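Local coordinates for protein HTH-type transcriptional regulator cbl (Escherichia coli K12, PDB 2FYI) that probably acts as an accessory transcriptional regulator within the cys regulon, this chain being its LysR-type cofactor-binding domain, at residues Y118-I122 with T123-R127; S126-D129 with D130-R134; S148-I151 with K152-A156; L180-R183 with H184-A188. All coordinates share one frame; numbering follows the deposited sequence. Where two conformers were deposited one is given.

In the fold
The four contacts are local ones within the LysR-type cofactor-binding domain, whose fold is that of the type 2 periplasmic binding proteins, and they follow one another along the chain in numerical order. Contact 1 leads from strand 115-118 into helix 125-134, and contact 2 continues down that helix, sharing Ser126 and Arg127 with it; their centres lie about 10 Å apart. Contact 4, a loop between strands 177-180 and 189-196, leans on the same helix, about 12 Å from contact 2 between centres. Contact 3 stands apart on helix 148-157, but Tyr118 joins it to contact 1 through Ser148. The set thus illustrates how short-range contacts shape the helices and loops around one part of the sheet.

Contact 1: Y118-I122 with T123-R127; sequences YRQGI and TGRSR
Tyr118 turns its ring toward Thr123 because its CG lies beside the backbone N, opposite the carbonyl carbon (chi1 -53°), while Arg125 bends at chi2 (63°) to bring its guanidinium back to the Tyr118 backbone. Thr123 CB sits 3.5 Å from the Tyr118 ring centroid, squarely over one face in a CH-pi contact, and its methyl CG2 reaches CE1 at 3.4 Å. Arg125 NH1 donates to Tyr118 O at 2.9 Å; the N-H points almost straight at the oxygen (161°), which lies at the guanidinium edge and is met in the carbonyl plane. Gln120 NE2 is placed over a guanidinium face, 3.8 Å from Arg125 NH2. At the far end of the ring, Tyr118 OH bonds to Ser148 and to the backbone N of Ala165. A leucine in place of Tyr118 would probably deprive Thr123 of its flat platform and leave the Ser148 hydroxyl without this partner. Between these side chains the backbone makes a type II beta turn from Arg119 to Ile122, with Gly121 at a positive phi, and Gly124 takes the N-cap position. The arrangement is a strand-to-helix connection of a beta-alpha-beta unit in the periplasmic-binding-protein fold.

Contact 2: S126-D129 with D130-R134; sequences SRID and DAFAR
Ile128 and Phe132, one turn apart on the alpha-helix of the beta-alpha-beta unit formed by strand 115-118, helix 125-134 and strand 141-145, lie side by side and point the same way. Ile128 offers its CG2 branch, held opposite the backbone N, and this methyl meets Phe132 CE1 at 3.6 Å. The two side chains face the sheet, where Ile128 rests on Thr117 and Phe132 on Leu115, with Leu107 of helix 107-110 also against the ring. An alanine at Phe132 would probably open a gap between Ile128, Leu115 and Leu107. Beneath the side chains run the main-chain bonds of the helix: Phe132 N donates to Ile128 O at 3.2 Å, and Ala133 N reaches Asp129 O at 2.8 Å. Ala131, whose small side chain faces Phe186, donates its N to Arg127 O at 3.1 Å. Asp129 looks in another direction, its carboxylate held by a salt bridge to Arg125 at the start of the helix. Arg134 folds back along the helix surface, laying one guanidinium face over Asp130 O, which is 3.6 Å from the plane and beneath its centre. At the guanidinium edge a water accepts from Arg134 NH2 at 2.9 Å and donates to Arg127 O at 3.0 Å, bridging two turns of the helix.

Contact 3: S148-I151 with K152-A156; sequences SDVI and KTYVA
Asp149 and Lys152 run side by side near the start of alpha-helix 148-157, which packs on strands 115-118 and 141-145 in this periplasmic-binding-protein fold. Lys152 leaves the backbone with CG beside its own N (chi1 -73°) and is extended from there on, so that its aliphatic part passes Ser148 O, with CG at 3.5 Å, and its ammonium arrives level with the carboxylate. The resulting salt bridge between Lys152 NZ and Asp149 OD1 is long, 3.5 Å, and as a hydrogen bond it is weak. Each charge has a firmer partner elsewhere: Asp149 OD2 pairs with Arg26, and Lys152 NZ donates to Ser168 O. The carboxylate is therefore shared between two cations, which would probably favour its ionised form.

Apolar branches meet one turn apart. Val150, which touches Leu143, sets CG1 opposite its backbone N (chi1 172°), alongside the ring of Tyr154, 4.1 Å from CD1. Ile151 and Val155 cross obliquely, CG2 to CG2, and both touch Ile116. Thr153 OG1 bonds to Arg26 of the second subunit; Tyr154, whose ring packs on Ile116 and Leu143, also reaches the second subunit through OH, which bonds to the backbone oxygen of Ala25 there. The same stretch thus serves both the core of one chain and the interface between two. Through its backbone, Tyr154 N donates to Val150 O at 3.1 Å, while the edge of the same residue's ring brings CD1 to 3.5 Å from Val150 O.

Contact 4: L180-R183 with H184-A188; sequences LDTR and HLFDA
Thr182 O accepts the main backbone bond of this turn, from Leu185 N at 3.0 Å with the donor well above the carbonyl plane, and a weak second one from Phe186 N at 3.4 Å. Charged and polar side chains brace the turn from the Asp181 side. Asp181 OD1 takes the N-H of Arg183 at 2.9 Å, an Asx turn, while OD2 forms a salt bridge with Arg183 NH1 at 3.0 Å; the other end of that guanidinium pairs with Glu166. A water donates to Asp181 OD1 and lies 2.8 Å from His184 ND1, so the carboxylate and the imidazole are linked without touching. Flat groups add a third kind of contact. The His184 ring turns an edge to Asp181 O, with CE1 at 3.5 Å, and carries Leu185 CG over one face. Thr182 OG1 lies in the plane of the Phe186 ring, at its edge, 3.6 Å from CD2. This loop connects strand 177-180 to strand 189-196: Thr182 rests on Leu91 of strand 79-94, while Phe186 is set against Leu107 of helix 107-110 and Ala131 of helix 125-134.

Contact 1: Y118-I122 with T123-R127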
# COMPACT_ATOMS: atom_id res chain seq x y z
N TYR A 118 11.64 -0.23 -0.00
CA TYR A 118 10.75 -0.23 1.16
C TYR A 118 11.28 0.65 2.27
O TYR A 118 12.48 0.80 2.43
CB TYR A 118 10.54 -1.65 1.68
CG TYR A 118 10.07 -2.58 0.61
CD1 TYR A 118 10.93 -3.56 0.11
CD2 TYR A 118 8.80 -2.45 0.05
CE1 TYR A 118 10.53 -4.41 -0.90
CE2 TYR A 118 8.39 -3.28 -0.95
CZ TYR A 118 9.27 -4.26 -1.43
OH TYR A 118 8.88 -5.12 -2.43
N ARG A 119 10.39 1.22 3.05
CA ARG A 119 10.81 2.00 4.18
C ARG A 119 11.37 1.07 5.28
O ARG A 119 11.12 -0.11 5.26
CB ARG A 119 9.60 2.75 4.69
CG ARG A 119 9.11 2.17 5.96
CD ARG A 119 7.68 2.46 6.23
NE ARG A 119 7.36 3.88 6.27
CZ ARG A 119 6.28 4.34 6.87
NH1 ARG A 119 5.49 3.47 7.49
NH2 ARG A 119 5.98 5.63 6.87
N GLN A 120 12.11 1.60 6.24
CA GLN A 120 12.71 0.77 7.28
C GLN A 120 11.63 0.10 8.06
O GLN A 120 10.62 0.72 8.33
CB GLN A 120 13.53 1.59 8.25
CG GLN A 120 14.35 2.64 7.57
CD GLN A 120 15.65 2.91 8.30
OE1 GLN A 120 15.67 3.57 9.35
NE2 GLN A 120 16.74 2.40 7.75
N GLY A 121 11.86 -1.15 8.43
CA GLY A 121 10.91 -1.91 9.21
C GLY A 121 10.03 -2.81 8.38
O GLY A 121 9.31 -3.65 8.93
N ILE A 122 10.07 -2.66 7.06
CA ILE A 122 9.13 -3.40 6.22
C ILE A 122 9.70 -3.98 4.92
O ILE A 122 10.56 -3.39 4.25
CB ILE A 122 7.85 -2.59 5.90
CG1 ILE A 122 8.16 -1.41 4.97
CG2 ILE A 122 7.18 -2.12 7.17
CD1 ILE A 122 7.23 -1.32 3.85
N THR A 123 9.17 -5.15 4.58
CA THR A 123 9.63 -5.99 3.46
C THR A 123 11.16 -6.12 3.30
O THR A 123 11.74 -5.87 2.23
CB THR A 123 8.87 -5.61 2.19
OG1 THR A 123 7.48 -5.57 2.52
CG2 THR A 123 9.02 -6.65 1.11
N GLY A 124 11.79 -6.49 4.40
CA GLY A 124 13.18 -6.89 4.40
C GLY A 124 14.19 -5.80 4.18
O GLY A 124 15.29 -6.06 3.74
N ARG A 125 13.82 -4.57 4.50
CA ARG A 125 14.64 -3.41 4.21
C ARG A 125 15.99 -3.55 4.88
O ARG A 125 17.02 -3.07 4.36
CB ARG A 125 13.93 -2.14 4.68
CG ARG A 125 14.80 -0.93 4.76
CD ARG A 125 15.35 -0.52 3.41
NE ARG A 125 16.31 0.56 3.64
CZ ARG A 125 15.99 1.85 3.72
NH1 ARG A 125 14.75 2.28 3.54
NH2 ARG A 125 16.93 2.72 4.00
N SER A 126 16.01 -4.22 6.02
CA SER A 126 17.24 -4.28 6.77
C SER A 126 18.23 -5.25 6.15
O SER A 126 19.42 -5.14 6.39
CB SER A 126 16.98 -4.67 8.21
OG SER A 126 16.29 -5.88 8.18
N ARG A 127 17.75 -6.19 5.35
CA ARG A 127 18.68 -7.00 4.59
C ARG A 127 19.40 -6.10 3.61
O ARG A 127 20.58 -6.30 3.36
CB ARG A 127 18.00 -8.12 3.83
CG ARG A 127 17.19 -9.01 4.68
CD ARG A 127 18.07 -9.75 5.56
NE ARG A 127 17.42 -9.86 6.85
CZ ARG A 127 16.71 -10.91 7.26
NH1 ARG A 127 16.53 -11.97 6.48
NH2 ARG A 127 16.19 -10.91 8.46

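Contact 2: S126-D129 with D130-R134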
# COMPACT_ATOMS: atom_id res chain seq x y z
N SER A 126 16.01 -4.22 6.02
CA SER A 126 17.24 -4.28 6.77
C SER A 126 18.23 -5.25 6.15
O SER A 126 19.42 -5.14 6.39
CB SER A 126 16.98 -4.67 8.21
OG SER A 126 16.29 -5.88 8.18
N ARG A 127 17.75 -6.19 5.35
CA ARG A 127 18.68 -7.00 4.59
C ARG A 127 19.40 -6.10 3.61
O ARG A 127 20.58 -6.30 3.36
CB ARG A 127 18.00 -8.12 3.83
CG ARG A 127 17.19 -9.01 4.68
CD ARG A 127 18.07 -9.75 5.56
NE ARG A 127 17.42 -9.86 6.85
CZ ARG A 127 16.71 -10.91 7.26
NH1 ARG A 127 16.53 -11.97 6.48
NH2 ARG A 127 16.19 -10.91 8.46
N ILE A 128 18.67 -5.12 3.07
CA ILE A 128 19.26 -4.14 2.17
C ILE A 128 20.27 -3.23 2.91
O ILE A 128 21.42 -3.13 2.50
CB ILE A 128 18.18 -3.31 1.45
CG1 ILE A 128 17.29 -4.21 0.59
CG2 ILE A 128 18.80 -2.20 0.58
CD1 ILE A 128 16.01 -3.52 0.09
N ASP A 129 19.86 -2.59 3.99
CA ASP A 129 20.75 -1.73 4.71
C ASP A 129 22.02 -2.48 5.14
O ASP A 129 23.15 -1.99 4.97
CB ASP A 129 20.04 -1.14 5.91
CG ASP A 129 19.07 0.01 5.54
OD1 ASP A 129 19.09 0.54 4.39
OD2 ASP A 129 18.27 0.40 6.42
N ASP A 130 21.84 -3.68 5.70
CA ASP A 130 22.97 -4.44 6.21
C ASP A 130 23.93 -4.87 5.14
O ASP A 130 25.14 -4.88 5.33
CB ASP A 130 22.48 -5.68 6.92
CG ASP A 130 21.74 -5.34 8.19
OD1 ASP A 130 21.71 -4.12 8.53
OD2 ASP A 130 21.18 -6.29 8.83
N ALA A 131 23.38 -5.27 4.00
CA ALA A 131 24.22 -5.63 2.89
C ALA A 131 25.14 -4.44 2.60
O ALA A 131 26.36 -4.62 2.58
CB ALA A 131 23.41 -5.98 1.70
N PHE A 132 24.57 -3.24 2.44
CA PHE A 132 25.36 -2.06 2.14
C PHE A 132 26.33 -1.70 3.24
O PHE A 132 27.48 -1.32 2.95
CB PHE A 132 24.47 -0.87 1.84
CG PHE A 132 23.84 -0.92 0.47
CD1 PHE A 132 22.46 -0.86 0.32
CD2 PHE A 132 24.63 -1.05 -0.67
CE1 PHE A 132 21.86 -0.91 -0.93
CE2 PHE A 132 24.05 -1.09 -1.93
CZ PHE A 132 22.65 -1.03 -2.06
N ALA A 133 25.89 -1.82 4.50
CA ALA A 133 26.78 -1.43 5.60
C ALA A 133 28.02 -2.28 5.60
O ALA A 133 29.09 -1.81 5.93
CB ALA A 133 26.11 -1.54 6.88
N ARG A 134 27.90 -3.54 5.22
CA ARG A 134 29.10 -4.34 5.09
C ARG A 134 30.07 -3.72 4.09
O ARG A 134 31.23 -3.92 4.21
CB ARG A 134 28.79 -5.78 4.69
CG ARG A 134 28.26 -6.65 5.81
CD ARG A 134 27.72 -8.01 5.26
NE ARG A 134 26.35 -8.33 5.74
CZ ARG A 134 25.28 -8.53 4.96
NH1 ARG A 134 25.37 -8.46 3.63
NH2 ARG A 134 24.10 -8.80 5.53
O HOH W 1 21.91 -9.02 3.64

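Contact 3: S148-I151 with K152-A156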
# COMPACT_ATOMS: atom_id res chain seq x y z
N SER A 148 5.19 -2.63 -3.05
CA SER A 148 5.88 -2.81 -4.32
C SER A 148 5.25 -2.14 -5.52
O SER A 148 5.90 -2.03 -6.53
CB SER A 148 6.05 -4.29 -4.63
OG SER A 148 6.44 -5.03 -3.46
N ASP A 149 4.00 -1.70 -5.46
CA ASP A 149 3.37 -1.13 -6.65
C ASP A 149 3.78 0.32 -6.82
O ASP A 149 4.00 0.78 -7.94
CB ASP A 149 1.86 -1.28 -6.59
CG ASP A 149 1.44 -2.74 -6.63
OD1 ASP A 149 1.75 -3.46 -7.62
OD2 ASP A 149 0.81 -3.22 -5.65
N VAL A 150 3.89 1.03 -5.69
CA VAL A 150 4.48 2.34 -5.73
C VAL A 150 5.90 2.24 -6.34
O VAL A 150 6.22 2.95 -7.31
CB VAL A 150 4.47 2.98 -4.34
CG1 VAL A 150 5.26 4.27 -4.33
CG2 VAL A 150 3.08 3.24 -3.94
N ILE A 151 6.72 1.33 -5.83
CA ILE A 151 8.02 1.14 -6.43
C ILE A 151 7.93 0.95 -7.92
O ILE A 151 8.69 1.58 -8.67
CB ILE A 151 8.79 -0.01 -5.80
CG1 ILE A 151 8.93 0.21 -4.30
CG2 ILE A 151 10.18 -0.08 -6.37
CD1 ILE A 151 9.52 -0.95 -3.53
N LYS A 152 7.02 0.11 -8.41
CA LYS A 152 6.94 -0.08 -9.88
C LYS A 152 6.68 1.24 -10.62
O LYS A 152 7.32 1.53 -11.63
CB LYS A 152 5.89 -1.11 -10.29
CG LYS A 152 6.31 -2.52 -10.01
CD LYS A 152 5.08 -3.38 -9.74
CE LYS A 152 5.41 -4.83 -9.39
NZ LYS A 152 4.12 -5.55 -9.02
N THR A 153 5.75 2.04 -10.10
CA THR A 153 5.39 3.28 -10.76
C THR A 153 6.59 4.20 -10.91
O THR A 153 6.78 4.80 -11.97
CB THR A 153 4.25 3.95 -10.01
OG1 THR A 153 3.13 3.05 -10.01
CG2 THR A 153 3.84 5.28 -10.61
N TYR A 154 7.42 4.31 -9.86
CA TYR A 154 8.47 5.33 -9.91
C TYR A 154 9.69 4.87 -10.69
O TYR A 154 10.44 5.70 -11.23
CB TYR A 154 8.74 5.95 -8.51
CG TYR A 154 7.63 6.87 -8.23
CD1 TYR A 154 6.48 6.43 -7.56
CD2 TYR A 154 7.62 8.12 -8.79
CE1 TYR A 154 5.39 7.28 -7.39
CE2 TYR A 154 6.53 8.97 -8.64
CZ TYR A 154 5.42 8.55 -7.94
OH TYR A 154 4.33 9.42 -7.82
N VAL A 155 9.87 3.55 -10.79
CA VAL A 155 10.96 3.03 -11.60
C VAL A 155 10.57 3.27 -13.05
O VAL A 155 11.37 3.74 -13.87
CB VAL A 155 11.20 1.53 -11.36
CG1 VAL A 155 12.08 0.95 -12.45
CG2 VAL A 155 11.75 1.27 -9.94
N ALA A 156 9.32 2.97 -13.36
CA ALA A 156 8.80 3.21 -14.69
C ALA A 156 8.90 4.69 -15.03
O ALA A 156 9.22 5.03 -16.14
CB ALA A 156 7.37 2.76 -14.78

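Contact 4: L180-R183 with H184-A188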
# COMPACT_ATOMS: atom_id res chain seq x y z
N LEU A 180 16.57 -7.87 -12.42
CA LEU A 180 17.92 -8.45 -12.43
C LEU A 180 18.14 -9.20 -11.12
O LEU A 180 17.73 -8.74 -10.03
CB LEU A 180 18.97 -7.36 -12.62
CG LEU A 180 18.82 -6.42 -13.83
CD1 LEU A 180 19.93 -5.39 -13.98
CD2 LEU A 180 18.71 -7.27 -15.06
N ASP A 181 18.76 -10.38 -11.21
CA ASP A 181 18.87 -11.30 -10.09
C ASP A 181 19.95 -10.82 -9.12
O ASP A 181 21.11 -10.68 -9.51
CB ASP A 181 19.22 -12.69 -10.63
CG ASP A 181 19.54 -13.72 -9.53
OD1 ASP A 181 20.03 -13.32 -8.45
OD2 ASP A 181 19.33 -14.95 -9.74
N THR A 182 19.59 -10.57 -7.87
CA THR A 182 20.57 -10.13 -6.88
C THR A 182 20.59 -10.99 -5.62
O THR A 182 20.91 -10.50 -4.55
CB THR A 182 20.35 -8.66 -6.46
OG1 THR A 182 19.06 -8.51 -5.85
CG2 THR A 182 20.46 -7.75 -7.64
N ARG A 183 20.25 -12.27 -5.74
CA ARG A 183 20.28 -13.15 -4.58
C ARG A 183 21.68 -13.27 -3.99
O ARG A 183 21.85 -13.48 -2.79
CB ARG A 183 19.80 -14.54 -4.94
CG ARG A 183 18.35 -14.62 -5.22
CD ARG A 183 18.00 -15.93 -5.97
NE ARG A 183 16.62 -15.91 -6.48
CZ ARG A 183 16.17 -15.09 -7.44
NH1 ARG A 183 17.00 -14.21 -8.02
NH2 ARG A 183 14.90 -15.14 -7.82
N HIS A 184 22.69 -13.15 -4.83
CA HIS A 184 24.03 -13.32 -4.34
C HIS A 184 24.49 -12.09 -3.58
O HIS A 184 25.60 -12.05 -3.11
CB HIS A 184 24.97 -13.64 -5.50
CG HIS A 184 25.04 -12.58 -6.55
ND1 HIS A 184 23.95 -12.21 -7.30
CD2 HIS A 184 26.07 -11.80 -6.97
CE1 HIS A 184 24.30 -11.24 -8.13
NE2 HIS A 184 25.58 -10.96 -7.94
N LEU A 185 23.65 -11.08 -3.43
CA LEU A 185 24.11 -9.82 -2.86
C LEU A 185 23.40 -9.50 -1.58
O LEU A 185 23.94 -8.78 -0.76
CB LEU A 185 23.86 -8.66 -3.82
CG LEU A 185 24.55 -8.76 -5.18
CD1 LEU A 185 24.27 -7.46 -5.90
CD2 LEU A 185 26.00 -9.01 -5.01
N PHE A 186 22.18 -9.98 -1.42
CA PHE A 186 21.44 -9.77 -0.18
C PHE A 186 21.07 -11.10 0.49
O PHE A 186 20.96 -12.13 -0.17
CB PHE A 186 20.18 -9.01 -0.49
CG PHE A 186 20.43 -7.74 -1.20
CD1 PHE A 186 20.84 -6.61 -0.50
CD2 PHE A 186 20.24 -7.65 -2.57
CE1 PHE A 186 21.06 -5.39 -1.18
CE2 PHE A 186 20.48 -6.43 -3.25
CZ PHE A 186 20.89 -5.31 -2.55
N ASP A 187 20.87 -11.08 1.80
CA ASP A 187 20.36 -12.28 2.47
C ASP A 187 18.86 -12.49 2.27
O ASP A 187 18.12 -11.55 1.95
CB ASP A 187 20.70 -12.24 3.95
CG ASP A 187 22.19 -12.34 4.20
OD1 ASP A 187 22.91 -12.72 3.23
OD2 ASP A 187 22.63 -12.04 5.34
N ALA A 188 18.45 -13.75 2.45
CA ALA A 188 17.05 -14.20 2.37
C ALA A 188 16.21 -13.64 3.50
O ALA A 188 16.70 -13.36 4.57
CB ALA A 188 17.00 -15.68 2.44
O HOH W 2 22.42 -14.48 -7.84